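Local coordinates for protein lipocalin (Argas monolakensis, PDB 3BRN) that binds serotonin inside its lipocalin beta barrel and is probably one of the biogenic amine-binding proteins of soft ticks, at residues F13-S18 against D80-T85; L29-K34 against I145-Q150; L50-S55 against T76-K81; G93-L98 against R109-N114. All blocks are in the same frame, centred on the assembly; numbering follows the deposited sequence.

Contact 1 (F13-S18 against D80-T85). With SRO (serotonin), chain C.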
loop_
_atom_site.group_PDB
_atom_site.type_symbol
_atom_site.label_atom_id
_atom_site.label_comp_id
_atom_site.label_asym_id
_atom_site.label_seq_id
_atom_site.Cartn_x
_atom_site.Cartn_y
_atom_site.Cartn_z
ATOM N N PHE A 13 -4.675 7.340 12.427
ATOM C CA PHE A 13 -3.603 6.645 11.728
ATOM C C PHE A 13 -2.713 7.630 10.978
ATOM O O PHE A 13 -3.198 8.472 10.222
ATOM C CB PHE A 13 -4.177 5.610 10.760
ATOM C CG PHE A 13 -4.871 4.464 11.439
ATOM C CD1 PHE A 13 -4.144 3.402 11.952
ATOM C CD2 PHE A 13 -6.249 4.449 11.566
ATOM C CE1 PHE A 13 -4.780 2.346 12.577
ATOM C CE2 PHE A 13 -6.891 3.396 12.191
ATOM C CZ PHE A 13 -6.154 2.343 12.697
ATOM N N GLN A 14 -1.408 7.514 11.194
ATOM C CA GLN A 14 -0.449 8.510 10.725
ATOM C C GLN A 14 0.238 8.049 9.440
ATOM O O GLN A 14 0.964 7.055 9.448
ATOM C CB GLN A 14 0.591 8.792 11.811
ATOM C CG GLN A 14 -0.015 9.300 13.104
ATOM C CD GLN A 14 0.990 9.355 14.233
ATOM O OE1 GLN A 14 1.280 8.339 14.867
ATOM N NE2 GLN A 14 1.493 10.554 14.524
ATOM N N ALA A 15 -0.045 8.753 8.342
ATOM C CA ALA A 15 0.538 8.488 7.041
ATOM C C ALA A 15 2.064 8.364 6.970
ATOM O O ALA A 15 2.569 7.476 6.299
ATOM C CB ALA A 15 0.013 9.479 6.008
ATOM N N TYR A 16 2.813 9.261 7.603
ATOM C CA TYR A 16 4.262 9.110 7.547
ATOM C C TYR A 16 4.724 7.777 8.162
ATOM O O TYR A 16 5.584 7.109 7.604
ATOM C CB TYR A 16 5.002 10.319 8.153
ATOM C CG TYR A 16 5.092 10.308 9.645
ATOM C CD1 TYR A 16 4.103 10.899 10.420
ATOM C CD2 TYR A 16 6.236 9.844 10.286
ATOM C CE1 TYR A 16 4.216 10.956 11.787
ATOM C CE2 TYR A 16 6.350 9.889 11.656
ATOM C CZ TYR A 16 5.334 10.444 12.401
ATOM O OH TYR A 16 5.403 10.456 13.770
ATOM N N LYS A 17 4.078 7.338 9.242
ATOM C CA LYS A 17 4.392 6.039 9.835
ATOM C C LYS A 17 3.993 4.867 8.938
ATOM O O LYS A 17 4.683 3.853 8.889
ATOM C CB LYS A 17 3.749 5.896 11.216
ATOM C CG LYS A 17 4.479 6.636 12.320
ATOM C CD LYS A 17 3.520 7.127 13.370
ATOM C CE LYS A 17 4.252 7.588 14.612
ATOM N NZ LYS A 17 4.457 6.464 15.560
ATOM N N SER A 18 2.854 4.977 8.266
ATOM C CA SER A 18 2.462 3.965 7.305
ATOM C C SER A 18 3.476 3.873 6.145
ATOM O O SER A 18 3.885 2.785 5.737
ATOM C CB SER A 18 1.057 4.270 6.751
ATOM O OG SER A 18 0.758 3.380 5.690
ATOM N N ASP A 80 -3.755 11.458 8.142
ATOM C CA ASP A 80 -3.923 10.151 7.513
ATOM C C ASP A 80 -3.888 10.161 5.986
ATOM O O ASP A 80 -4.248 9.167 5.351
ATOM C CB ASP A 80 -5.203 9.461 8.016
ATOM C CG ASP A 80 -6.468 10.230 7.657
ATOM O OD1 ASP A 80 -6.352 11.345 7.109
ATOM O OD2 ASP A 80 -7.582 9.738 7.959
ATOM N N LYS A 81 -3.366 11.234 5.400
ATOM C CA LYS A 81 -3.332 11.364 3.941
ATOM C C LYS A 81 -1.964 11.089 3.316
ATOM O O LYS A 81 -0.953 11.664 3.722
ATOM C CB LYS A 81 -3.804 12.753 3.503
ATOM C CG LYS A 81 -5.185 13.126 3.990
ATOM C CD LYS A 81 -6.226 12.157 3.476
ATOM C CE LYS A 81 -7.568 12.434 4.163
ATOM N NZ LYS A 81 -8.677 11.751 3.443
ATOM N N ILE A 82 -1.952 10.198 2.330
ATOM C CA ILE A 82 -0.788 9.975 1.470
ATOM C C ILE A 82 -1.124 10.570 0.109
ATOM O O ILE A 82 -2.057 10.119 -0.563
ATOM C CB ILE A 82 -0.482 8.465 1.288
ATOM C CG1 ILE A 82 -0.094 7.830 2.630
ATOM C CG2 ILE A 82 0.651 8.243 0.253
ATOM C CD1 ILE A 82 -0.045 6.303 2.588
ATOM N N GLU A 83 -0.484 11.691 -0.206
ATOM C CA GLU A 83 -0.776 12.416 -1.439
ATOM C C GLU A 83 0.313 12.179 -2.465
ATOM O O GLU A 83 1.477 12.495 -2.226
ATOM C CB GLU A 83 -0.906 13.914 -1.159
ATOM C CG GLU A 83 -1.180 14.737 -2.411
ATOM C CD GLU A 83 -2.549 14.457 -3.010
ATOM O OE1 GLU A 83 -3.502 14.250 -2.233
ATOM O OE2 GLU A 83 -2.675 14.479 -4.252
ATOM N N VAL A 84 -0.059 11.575 -3.590
ATOM C CA VAL A 84 0.907 11.185 -4.594
ATOM C C VAL A 84 0.777 12.078 -5.830
ATOM O O VAL A 84 -0.338 12.465 -6.208
ATOM C CB VAL A 84 0.761 9.694 -5.000
ATOM C CG1 VAL A 84 1.557 9.409 -6.260
ATOM C CG2 VAL A 84 1.222 8.793 -3.874
ATOM N N THR A 85 1.923 12.574 -6.294
ATOM C CA THR A 85 1.990 13.428 -7.484
ATOM C C THR A 85 3.040 12.890 -8.453
ATOM O O THR A 85 4.144 12.522 -8.046
ATOM C CB THR A 85 2.336 14.903 -7.110
ATOM O OG1 THR A 85 3.316 14.921 -6.071
ATOM C CG2 THR A 85 1.133 15.614 -6.609
HETATM O OH SRO C . 4.662 5.744 -0.903
HETATM C CZ3 SRO C . 3.383 5.248 -0.972
HETATM C CH2 SRO C . 2.496 5.880 -1.840
HETATM C CZ2 SRO C . 1.219 5.354 -2.047
HETATM C CE2 SRO C . 0.869 4.238 -1.302
HETATM N NE1 SRO C . -0.262 3.497 -1.180
HETATM C CD1 SRO C . -0.041 2.483 -0.309
HETATM C CG SRO C . 1.264 2.589 0.175
HETATM C CD2 SRO C . 1.817 3.708 -0.443
HETATM C CE3 SRO C . 3.020 4.202 -0.293
HETATM C CB SRO C . 1.907 1.686 1.198
HETATM C CA SRO C . 2.184 2.463 2.500
HETATM N NZ SRO C . 2.957 1.603 3.402
#
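A15 meets strand 81-85 through its methyl group, the whole of its side chain. A15 CB lies 3.3 Å from K81 O and, slightly further along, 3.8 Å from I82 CG1, so the first turn of helix 15-20 rests partly on a backbone carbonyl and partly on an aliphatic branch. Before the helix, F13 O sits 3.1 Å from D80 CB. The F13 ring leads away from the strand to meet F99.

I82 serves two surfaces with its two branches. CG1 lies anti to its carbonyl carbon (chi1 -64°), which turns that arm to A15. At the end of the same arm, I82 CD1 is 4.3 Å from S18 OG. The other branch, I82 CG2, reaches 3.7 Å from CH2 of the serotonin indole. Two residues along the strand, V84 CG2 approaches the same serotonin CH2 at 3.8 Å. The far end of the ligand is held by the helix: the serotonin amine NZ donates to S18 O at 2.8 Å. The ligand is also hydrogen-bonded to D106 OD2, probably through the same amine.

Further out, Q14 is the N-cap residue, and Q14 O receives the N-H of S18 N at 3.0 Å, fixing the turn that presents S18 O. S18 OG makes a weak bond to D106 OD1. A backbone bond between A15 and G79 ties the helix start to the N78-K81 turn that leads into strand 81-85.

Aliphatic strand branches meet the ring while S18 O takes the amine N-H, with D106 probably near the same end, a polarity consistent with recognition of a protonated biogenic amine.

Contact 2 (L29-K34 against I145-Q150)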
loop_
_atom_site.group_PDB
_atom_site.type_symbol
_atom_site.label_atom_id
_atom_site.label_comp_id
_atom_site.label_asym_id
_atom_site.label_seq_id
_atom_site.Cartn_x
_atom_site.Cartn_y
_atom_site.Cartn_z
ATOM N N LEU A 29 0.655 -4.415 -3.577
ATOM C CA LEU A 29 -0.793 -4.219 -3.503
ATOM C C LEU A 29 -1.369 -5.628 -3.563
ATOM O O LEU A 29 -1.202 -6.304 -4.567
ATOM C CB LEU A 29 -1.310 -3.380 -4.670
ATOM C CG LEU A 29 -2.845 -3.270 -4.818
ATOM C CD1 LEU A 29 -3.415 -2.671 -3.544
ATOM C CD2 LEU A 29 -3.134 -2.325 -5.978
ATOM N N ARG A 30 -1.827 -6.128 -2.410
ATOM C CA ARG A 30 -2.266 -7.511 -2.267
ATOM C C ARG A 30 -3.692 -7.740 -2.767
ATOM O O ARG A 30 -3.969 -8.739 -3.438
ATOM C CB ARG A 30 -2.115 -7.968 -0.807
ATOM C CG ARG A 30 -2.606 -9.389 -0.500
ATOM C CD ARG A 30 -1.880 -10.470 -1.327
ATOM N NE ARG A 30 -2.445 -11.795 -1.075
ATOM C CZ ARG A 30 -3.599 -12.233 -1.577
ATOM N NH1 ARG A 30 -4.314 -11.474 -2.397
ATOM N NH2 ARG A 30 -4.034 -13.442 -1.271
ATOM N N LYS A 31 -4.622 -6.892 -2.334
ATOM C CA LYS A 31 -6.018 -6.996 -2.793
ATOM C C LYS A 31 -6.544 -5.596 -3.034
ATOM O O LYS A 31 -6.230 -4.697 -2.267
ATOM C CB LYS A 31 -6.903 -7.661 -1.727
ATOM C CG LYS A 31 -6.446 -9.040 -1.252
ATOM C CD LYS A 31 -7.441 -9.633 -0.272
ATOM C CE LYS A 31 -6.968 -10.985 0.260
ATOM N NZ LYS A 31 -7.614 -11.301 1.558
ATOM N N THR A 32 -7.495 -5.463 -3.962
ATOM C CA THR A 32 -8.158 -4.176 -4.200
ATOM C C THR A 32 -9.595 -4.398 -4.675
ATOM O O THR A 32 -9.925 -5.471 -5.191
ATOM C CB THR A 32 -7.355 -3.294 -5.216
ATOM O OG1 THR A 32 -8.050 -2.064 -5.455
ATOM C CG2 THR A 32 -7.158 -4.015 -6.555
ATOM N N THR A 33 -10.475 -3.433 -4.403
ATOM C CA THR A 33 -11.823 -3.462 -4.970
ATOM C C THR A 33 -11.863 -2.768 -6.331
ATOM O O THR A 33 -12.927 -2.628 -6.925
ATOM C CB THR A 33 -12.874 -2.815 -4.027
ATOM O OG1 THR A 33 -12.503 -1.456 -3.761
ATOM C CG2 THR A 33 -12.954 -3.605 -2.690
ATOM N N LYS A 34 -10.727 -2.249 -6.792
ATOM C CA LYS A 34 -10.700 -1.681 -8.138
ATOM C C LYS A 34 -10.203 -2.746 -9.127
ATOM O O LYS A 34 -9.131 -3.327 -8.924
ATOM C CB LYS A 34 -9.779 -0.453 -8.185
ATOM C CG LYS A 34 -9.468 0.059 -9.591
ATOM C CD LYS A 34 -8.666 1.351 -9.536
ATOM C CE LYS A 34 -7.955 1.636 -10.860
ATOM N NZ LYS A 34 -7.053 2.830 -10.761
ATOM N N ILE A 145 -13.586 -8.463 -4.998
ATOM C CA ILE A 145 -12.184 -8.306 -4.600
ATOM C C ILE A 145 -11.271 -8.807 -5.721
ATOM O O ILE A 145 -11.536 -9.842 -6.333
ATOM C CB ILE A 145 -11.844 -9.131 -3.335
ATOM C CG1 ILE A 145 -12.839 -8.876 -2.198
ATOM C CG2 ILE A 145 -10.384 -8.914 -2.935
ATOM C CD1 ILE A 145 -13.015 -7.453 -1.851
ATOM N N HIS A 146 -10.257 -8.032 -6.044
ATOM C CA HIS A 146 -9.246 -8.435 -6.970
ATOM C C HIS A 146 -7.903 -8.681 -6.354
ATOM O O HIS A 146 -7.365 -7.834 -5.691
ATOM C CB HIS A 146 -9.129 -7.431 -8.070
ATOM C CG HIS A 146 -10.436 -7.085 -8.661
ATOM N ND1 HIS A 146 -11.337 -6.281 -8.023
ATOM C CD2 HIS A 146 -11.037 -7.506 -9.784
ATOM C CE1 HIS A 146 -12.429 -6.194 -8.743
ATOM N NE2 HIS A 146 -12.267 -6.922 -9.817
ATOM N N HIS A 147 -7.352 -9.837 -6.627
ATOM C CA HIS A 147 -6.138 -10.259 -6.008
ATOM C C HIS A 147 -4.906 -9.968 -6.836
ATOM O O HIS A 147 -4.613 -10.681 -7.743
ATOM C CB HIS A 147 -6.231 -11.714 -5.653
ATOM C CG HIS A 147 -7.392 -12.022 -4.792
ATOM N ND1 HIS A 147 -7.282 -12.184 -3.440
ATOM C CD2 HIS A 147 -8.698 -12.132 -5.081
ATOM C CE1 HIS A 147 -8.466 -12.414 -2.932
ATOM N NE2 HIS A 147 -9.346 -12.378 -3.908
ATOM N N THR A 148 -4.196 -8.908 -6.500
ATOM C CA THR A 148 -3.236 -8.282 -7.399
ATOM C C THR A 148 -1.853 -8.904 -7.320
ATOM O O THR A 148 -1.027 -8.676 -8.192
ATOM C CB THR A 148 -3.111 -6.773 -7.087
ATOM O OG1 THR A 148 -4.307 -6.106 -7.495
ATOM C CG2 THR A 148 -1.912 -6.162 -7.825
ATOM N N TRP A 149 -1.526 -9.425 -6.147
ATOM C CA TRP A 149 -0.274 -10.132 -5.925
ATOM C C TRP A 149 -0.538 -11.608 -6.080
ATOM O O TRP A 149 -1.619 -12.085 -5.727
ATOM C CB TRP A 149 0.252 -9.887 -4.518
ATOM C CG TRP A 149 1.442 -10.758 -4.192
ATOM C CD1 TRP A 149 2.739 -10.552 -4.577
ATOM C CD2 TRP A 149 1.430 -12.004 -3.475
ATOM N NE1 TRP A 149 3.538 -11.576 -4.110
ATOM C CE2 TRP A 149 2.759 -12.468 -3.422
ATOM C CE3 TRP A 149 0.428 -12.753 -2.850
ATOM C CZ2 TRP A 149 3.113 -13.620 -2.738
ATOM C CZ3 TRP A 149 0.780 -13.924 -2.212
ATOM C CH2 TRP A 149 2.104 -14.360 -2.188
ATOM N N GLN A 150 0.403 -12.290 -6.725
ATOM C CA GLN A 150 0.378 -13.732 -6.871
ATOM C C GLN A 150 1.756 -14.269 -6.530
ATOM O O GLN A 150 2.743 -13.550 -6.598
ATOM C CB GLN A 150 0.010 -14.135 -8.305
ATOM C CG GLN A 150 -1.463 -13.991 -8.613
ATOM C CD GLN A 150 -2.325 -14.634 -7.545
ATOM O OE1 GLN A 150 -2.116 -15.924 -7.318
ATOM N NE2 GLN A 150 -3.091 -13.954 -6.857
#
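T32 and H146 form an antiparallel hydrogen-bonded pair, through which the short, weakly bonded strand at about 146-147 joins strand 26-32 of the barrel. T32 N donates to H146 O at 2.9 Å, in the carbonyl plane, and H146 N returns a nearly straight bond (169°) to T32 O at 2.7 Å. T32 O accepts a second hydrogen bond from H146 ND1 at 3.3 Å; this donor stands above the carbonyl plane, while the oxygen lies at the imidazole edge. The double grip restricts rotation of the ring and implies a hydrogen on ND1. T32 OG1 accepts from K34 N at 3.0 Å in an ST turn.

In the lipocalin barrel, strand 26-32 also pairs with strand 115-120, and there R30 and K31 both face L117 as a classic beta bulge. Beyond the bulge T148 N donates to R30 O at 3.1 Å, from well above the carbonyl plane.

The R30 side chain, bent at chi2 (59°), folds back over the later segment. R30 NH1 donates to H147 ND1 at 3.2 Å, each group edge-on to the bond although their planes differ by 57°; here ND1 is an acceptor, the reverse of H146. R30 NE lies 3.5 Å from W149 CE3, obliquely to the indole, and bonds to Y129 OH. W149 O, buried and without a hydrogen-bond partner in the model, lies over one guanidinium face. K31 runs alongside H147, pointing the same way, and its ammonium continues to a salt bridge with D133. On the other side of the strand T32 CG2 packs 3.7 Å from T148 OG1, whose polar partner is T37.

Contact 3 (L50-S55 against T76-K81)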
loop_
_atom_site.group_PDB
_atom_site.type_symbol
_atom_site.label_atom_id
_atom_site.label_comp_id
_atom_site.label_asym_id
_atom_site.label_seq_id
_atom_site.Cartn_x
_atom_site.Cartn_y
_atom_site.Cartn_z
ATOM N N LEU A 50 10.603 9.599 6.497
ATOM C CA LEU A 50 9.623 10.675 6.439
ATOM C C LEU A 50 9.190 11.046 7.847
ATOM O O LEU A 50 9.082 10.180 8.718
ATOM C CB LEU A 50 8.381 10.220 5.669
ATOM C CG LEU A 50 8.290 10.520 4.177
ATOM C CD1 LEU A 50 6.972 9.936 3.621
ATOM C CD2 LEU A 50 8.358 12.022 3.960
ATOM N N SER A 51 8.988 12.340 8.067
ATOM C CA SER A 51 8.358 12.837 9.276
ATOM C C SER A 51 7.130 13.591 8.794
ATOM O O SER A 51 6.934 13.728 7.600
ATOM C CB SER A 51 9.300 13.766 10.048
ATOM O OG SER A 51 9.790 14.793 9.206
ATOM N N GLU A 52 6.302 14.057 9.720
ATOM C CA GLU A 52 5.011 14.669 9.382
ATOM C C GLU A 52 5.127 15.866 8.439
ATOM O O GLU A 52 5.916 16.785 8.677
ATOM C CB GLU A 52 4.287 15.095 10.669
ATOM C CG GLU A 52 2.958 15.792 10.439
ATOM C CD GLU A 52 1.895 14.835 9.944
ATOM O OE1 GLU A 52 2.173 13.621 9.925
ATOM O OE2 GLU A 52 0.800 15.296 9.568
ATOM N N GLY A 53 4.245 15.913 7.447
ATOM C CA GLY A 53 4.168 17.046 6.518
ATOM C C GLY A 53 5.184 17.102 5.381
ATOM O O GLY A 53 5.153 18.014 4.559
ATOM N N GLN A 54 6.096 16.141 5.339
ATOM C CA GLN A 54 7.183 16.176 4.364
ATOM C C GLN A 54 6.812 15.550 3.028
ATOM O O GLN A 54 5.834 14.795 2.933
ATOM C CB GLN A 54 8.444 15.512 4.919
ATOM C CG GLN A 54 9.076 16.263 6.065
ATOM C CD GLN A 54 10.358 15.622 6.550
ATOM O OE1 GLN A 54 10.454 14.307 6.413
ATOM N NE2 GLN A 54 11.256 16.306 7.039
ATOM N N SER A 55 7.530 15.966 1.986
ATOM C CA SER A 55 7.421 15.378 0.649
ATOM C C SER A 55 8.718 14.670 0.351
ATOM O O SER A 55 9.775 15.064 0.843
ATOM C CB SER A 55 7.191 16.462 -0.400
ATOM O OG SER A 55 5.910 17.042 -0.257
ATOM N N THR A 76 3.638 13.072 -0.396
ATOM C CA THR A 76 3.606 14.016 0.719
ATOM C C THR A 76 2.612 13.502 1.747
ATOM O O THR A 76 1.528 13.038 1.390
ATOM C CB THR A 76 3.126 15.411 0.256
ATOM O OG1 THR A 76 3.808 15.767 -0.955
ATOM C CG2 THR A 76 3.424 16.471 1.330
ATOM N N VAL A 77 3.017 13.520 3.010
ATOM C CA VAL A 77 2.231 12.928 4.090
ATOM C C VAL A 77 1.728 13.957 5.100
ATOM O O VAL A 77 2.508 14.739 5.638
ATOM C CB VAL A 77 3.030 11.822 4.817
ATOM C CG1 VAL A 77 3.165 10.578 3.917
ATOM C CG2 VAL A 77 4.400 12.326 5.193
ATOM N N ASN A 78 0.416 13.947 5.339
ATOM C CA ASN A 78 -0.220 14.790 6.355
ATOM C C ASN A 78 -1.382 14.045 7.039
ATOM O O ASN A 78 -2.296 13.588 6.369
ATOM C CB ASN A 78 -0.743 16.090 5.718
ATOM C CG ASN A 78 0.370 16.935 5.092
ATOM O OD1 ASN A 78 1.047 17.733 5.914
ATOM N ND2 ASN A 78 0.563 16.920 3.876
ATOM N N GLY A 79 -1.396 14.006 8.368
ATOM C CA GLY A 79 -2.469 13.294 9.078
ATOM C C GLY A 79 -2.554 11.893 8.503
ATOM O O GLY A 79 -1.531 11.301 8.201
ATOM N N ASP A 80 -3.755 11.458 8.142
ATOM C CA ASP A 80 -3.923 10.151 7.513
ATOM C C ASP A 80 -3.888 10.161 5.986
ATOM O O ASP A 80 -4.248 9.167 5.351
ATOM C CB ASP A 80 -5.203 9.461 8.016
ATOM C CG ASP A 80 -6.468 10.230 7.657
ATOM O OD1 ASP A 80 -6.352 11.345 7.109
ATOM O OD2 ASP A 80 -7.582 9.738 7.959
ATOM N N LYS A 81 -3.366 11.234 5.400
ATOM C CA LYS A 81 -3.332 11.364 3.941
ATOM C C LYS A 81 -1.964 11.089 3.316
ATOM O O LYS A 81 -0.953 11.664 3.722
ATOM C CB LYS A 81 -3.804 12.753 3.503
ATOM C CG LYS A 81 -5.185 13.126 3.990
ATOM C CD LYS A 81 -6.226 12.157 3.476
ATOM C CE LYS A 81 -7.568 12.434 4.163
ATOM N NZ LYS A 81 -8.677 11.751 3.443
HETATM O O HOH W 1 1.141 11.697 8.404
#
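L50 and V77 meet tip to tip on the buried side of a contact between a type II turn (S51-Q54) and the hairpin joining strands 67-78 and 81-85, whose tip is a type II' turn from N78 to K81. L50 CD1 lies 3.8 Å from V77 CG2, and helix 15-20 covers this apolar patch, with V19 touching both residues. V77 is also held by its backbone: V77 N donates to Q54 O at 3.1 Å, nearly along the C=O axis, whereas the bond from G53 N to V77 O is weak (angle at H 126°) despite its 2.8 Å length.

The outer side is polar and exposed. At one end S55 and T76, an antiparallel non-hydrogen-bonded pair, point their hydroxyls to the same face, and S55 OG bonds T76 OG1 at 2.6 Å. At the other, E52 reaches along the hairpin to its tip. A bend at chi2 (71°) swings the carboxylate to G79, and a water links E52 OE1 to G79 O, donating to both at 2.7 Å. The second carboxylate oxygen, E52 OE2, receives the N-H of G79 N on its syn lone pair, at 2.8 Å and 170°.

Contact 4 (G93-L98 against R109-N114)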
loop_
_atom_site.group_PDB
_atom_site.type_symbol
_atom_site.label_atom_id
_atom_site.label_comp_id
_atom_site.label_asym_id
_atom_site.label_seq_id
_atom_site.Cartn_x
_atom_site.Cartn_y
_atom_site.Cartn_z
ATOM N N GLY A 93 -2.823 11.151 -6.664
ATOM C CA GLY A 93 -3.988 11.603 -5.936
ATOM C C GLY A 93 -3.910 11.207 -4.469
ATOM O O GLY A 93 -2.878 10.715 -4.001
ATOM N N THR A 94 -5.038 11.291 -3.782
ATOM C CA THR A 94 -5.044 11.142 -2.332
ATOM C C THR A 94 -5.412 9.728 -1.869
ATOM O O THR A 94 -6.512 9.240 -2.113
ATOM C CB THR A 94 -5.980 12.171 -1.680
ATOM O OG1 THR A 94 -5.667 13.475 -2.186
ATOM C CG2 THR A 94 -5.814 12.170 -0.159
ATOM N N THR A 95 -4.472 9.075 -1.207
ATOM C CA THR A 95 -4.739 7.795 -0.566
ATOM C C THR A 95 -4.906 8.034 0.942
ATOM O O THR A 95 -4.108 8.742 1.548
ATOM C CB THR A 95 -3.553 6.858 -0.805
ATOM O OG1 THR A 95 -3.525 6.460 -2.179
ATOM C CG2 THR A 95 -3.630 5.632 0.096
ATOM N N THR A 96 -5.934 7.441 1.552
ATOM C CA THR A 96 -6.181 7.629 2.980
ATOM C C THR A 96 -5.877 6.325 3.719
ATOM O O THR A 96 -6.364 5.268 3.340
ATOM C CB THR A 96 -7.666 8.019 3.266
ATOM O OG1 THR A 96 -8.017 9.160 2.485
ATOM C CG2 THR A 96 -7.895 8.342 4.754
ATOM N N VAL A 97 -5.149 6.429 4.820
ATOM C CA VAL A 97 -4.857 5.249 5.628
ATOM C C VAL A 97 -6.028 4.967 6.570
ATOM O O VAL A 97 -6.302 5.765 7.449
ATOM C CB VAL A 97 -3.567 5.416 6.431
ATOM C CG1 VAL A 97 -3.181 4.089 7.076
ATOM C CG2 VAL A 97 -2.436 5.937 5.528
ATOM N N LEU A 98 -6.755 3.876 6.334
ATOM C CA LEU A 98 -7.905 3.539 7.179
ATOM C C LEU A 98 -7.427 2.733 8.372
ATOM O O LEU A 98 -8.080 2.691 9.399
ATOM C CB LEU A 98 -8.928 2.730 6.381
ATOM C CG LEU A 98 -9.402 3.419 5.098
ATOM C CD1 LEU A 98 -10.417 2.523 4.438
ATOM C CD2 LEU A 98 -9.992 4.802 5.439
ATOM N N ARG A 109 -8.017 3.687 1.570
ATOM C CA ARG A 109 -8.967 4.058 0.522
ATOM C C ARG A 109 -8.116 4.735 -0.568
ATOM O O ARG A 109 -7.457 5.723 -0.296
ATOM C CB ARG A 109 -10.015 5.043 1.045
ATOM C CG ARG A 109 -11.110 5.359 0.013
ATOM C CD ARG A 109 -12.151 6.347 0.565
ATOM N NE ARG A 109 -12.856 5.774 1.707
ATOM C CZ ARG A 109 -12.786 6.227 2.956
ATOM N NH1 ARG A 109 -12.156 7.366 3.234
ATOM N NH2 ARG A 109 -13.386 5.550 3.926
ATOM N N GLY A 110 -8.063 4.148 -1.760
ATOM C CA GLY A 110 -7.266 4.696 -2.874
ATOM C C GLY A 110 -7.912 5.930 -3.482
ATOM O O GLY A 110 -9.024 6.302 -3.110
ATOM N N PRO A 111 -7.198 6.619 -4.384
ATOM C CA PRO A 111 -7.712 7.915 -4.858
ATOM C C PRO A 111 -9.061 7.842 -5.588
ATOM O O PRO A 111 -9.896 8.724 -5.400
ATOM C CB PRO A 111 -6.593 8.429 -5.785
ATOM C CG PRO A 111 -5.399 7.682 -5.398
ATOM C CD PRO A 111 -5.839 6.345 -4.886
ATOM N N ASP A 112 -9.339 6.709 -6.236
ATOM C CA ASP A 112 -10.606 6.500 -6.945
ATOM C C ASP A 112 -11.777 6.128 -6.037
ATOM O O ASP A 112 -12.908 5.989 -6.509
ATOM C CB ASP A 112 -10.445 5.413 -8.013
ATOM C CG ASP A 112 -9.552 5.852 -9.174
ATOM O OD1 ASP A 112 -9.064 7.011 -9.173
ATOM O OD2 ASP A 112 -9.314 5.022 -10.079
ATOM N N GLY A 113 -11.503 5.943 -4.746
ATOM C CA GLY A 113 -12.529 5.587 -3.761
ATOM C C GLY A 113 -12.587 4.101 -3.453
ATOM O O GLY A 113 -13.383 3.649 -2.640
ATOM N N ASN A 114 -11.786 3.332 -4.132
ATOM C CA ASN A 114 -11.676 1.921 -3.906
ATOM C C ASN A 114 -10.937 1.578 -2.605
ATOM O O ASN A 114 -10.269 2.395 -2.076
ATOM C CB ASN A 114 -10.955 1.320 -5.083
ATOM C CG ASN A 114 -9.574 1.852 -5.229
ATOM O OD1 ASN A 114 -9.376 2.982 -5.558
ATOM N ND2 ASN A 114 -8.631 1.051 -4.914
HETATM O O HOH W 2 -8.396 8.701 -0.279
#
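L98 and R109 cross at about a right angle, the leucine laying a methyl over one face of the guanidinium: L98 CD2 is 3.8 Å from R109 NH2. The arginine starts extended, with CG anti to the backbone N (chi1 -175°), and bends at chi3 (-63°), which brings its flat end across the leucine.

At the other end P111 meets T95 obliquely, P111 CD 3.6 Å from T95 OG1, while P111 CA comes within 3.3 Å of T94 O. G93 C also approaches P111 CG. The T95 side chain is about 4 Å from the bound serotonin (nearest atoms), which makes this part of the contact a piece of the pocket wall. Between these two side-chain meetings the backbones pair: T96 N donates to R109 O at 2.9 Å and R109 N returns a bond to T96 O at 2.9 Å, both in the carbonyl plane, an antiparallel hydrogen-bonded pair. A water extends the pairing, donating to T94 O at 2.7 Å and R109 O at 3.1 Å and accepting from T96 OG1, whose other partner is K81 NZ.

After R109 the chain leaves the pairing in a type I turn, G110 to G113, leading from strand 105-109 into strand 115-120. Strand 93-97 lies between strands 81-85 and 105-109 in the barrel wall; T95 touches I82 and M108, and the chain turns a corner at L98, which packs with R109 on Y115 of strand 115-120.

Contacts 1 and 3 share D80 and K81 and touch through A15 N to G79 O, yet they differ in kind: contact 3 is a largely exposed surface contact of turns, rich in polar bonds, whereas contact 1 turns inward and supplies ligand-pocket residues. Contact 4 continues the same wall, its strand 93-97 bonding to strand 81-85 of contact 1. Contact 2 lies across the barrel, centres about 20 Å from contact 1 and 25 Å from contact 3, but meets contact 4 through the K34-D112 salt bridge. Contacts 2 and 4 are partly buried, like contact 1; both rest on reciprocal antiparallel backbone bonds, supplemented by histidines in one and water in the other.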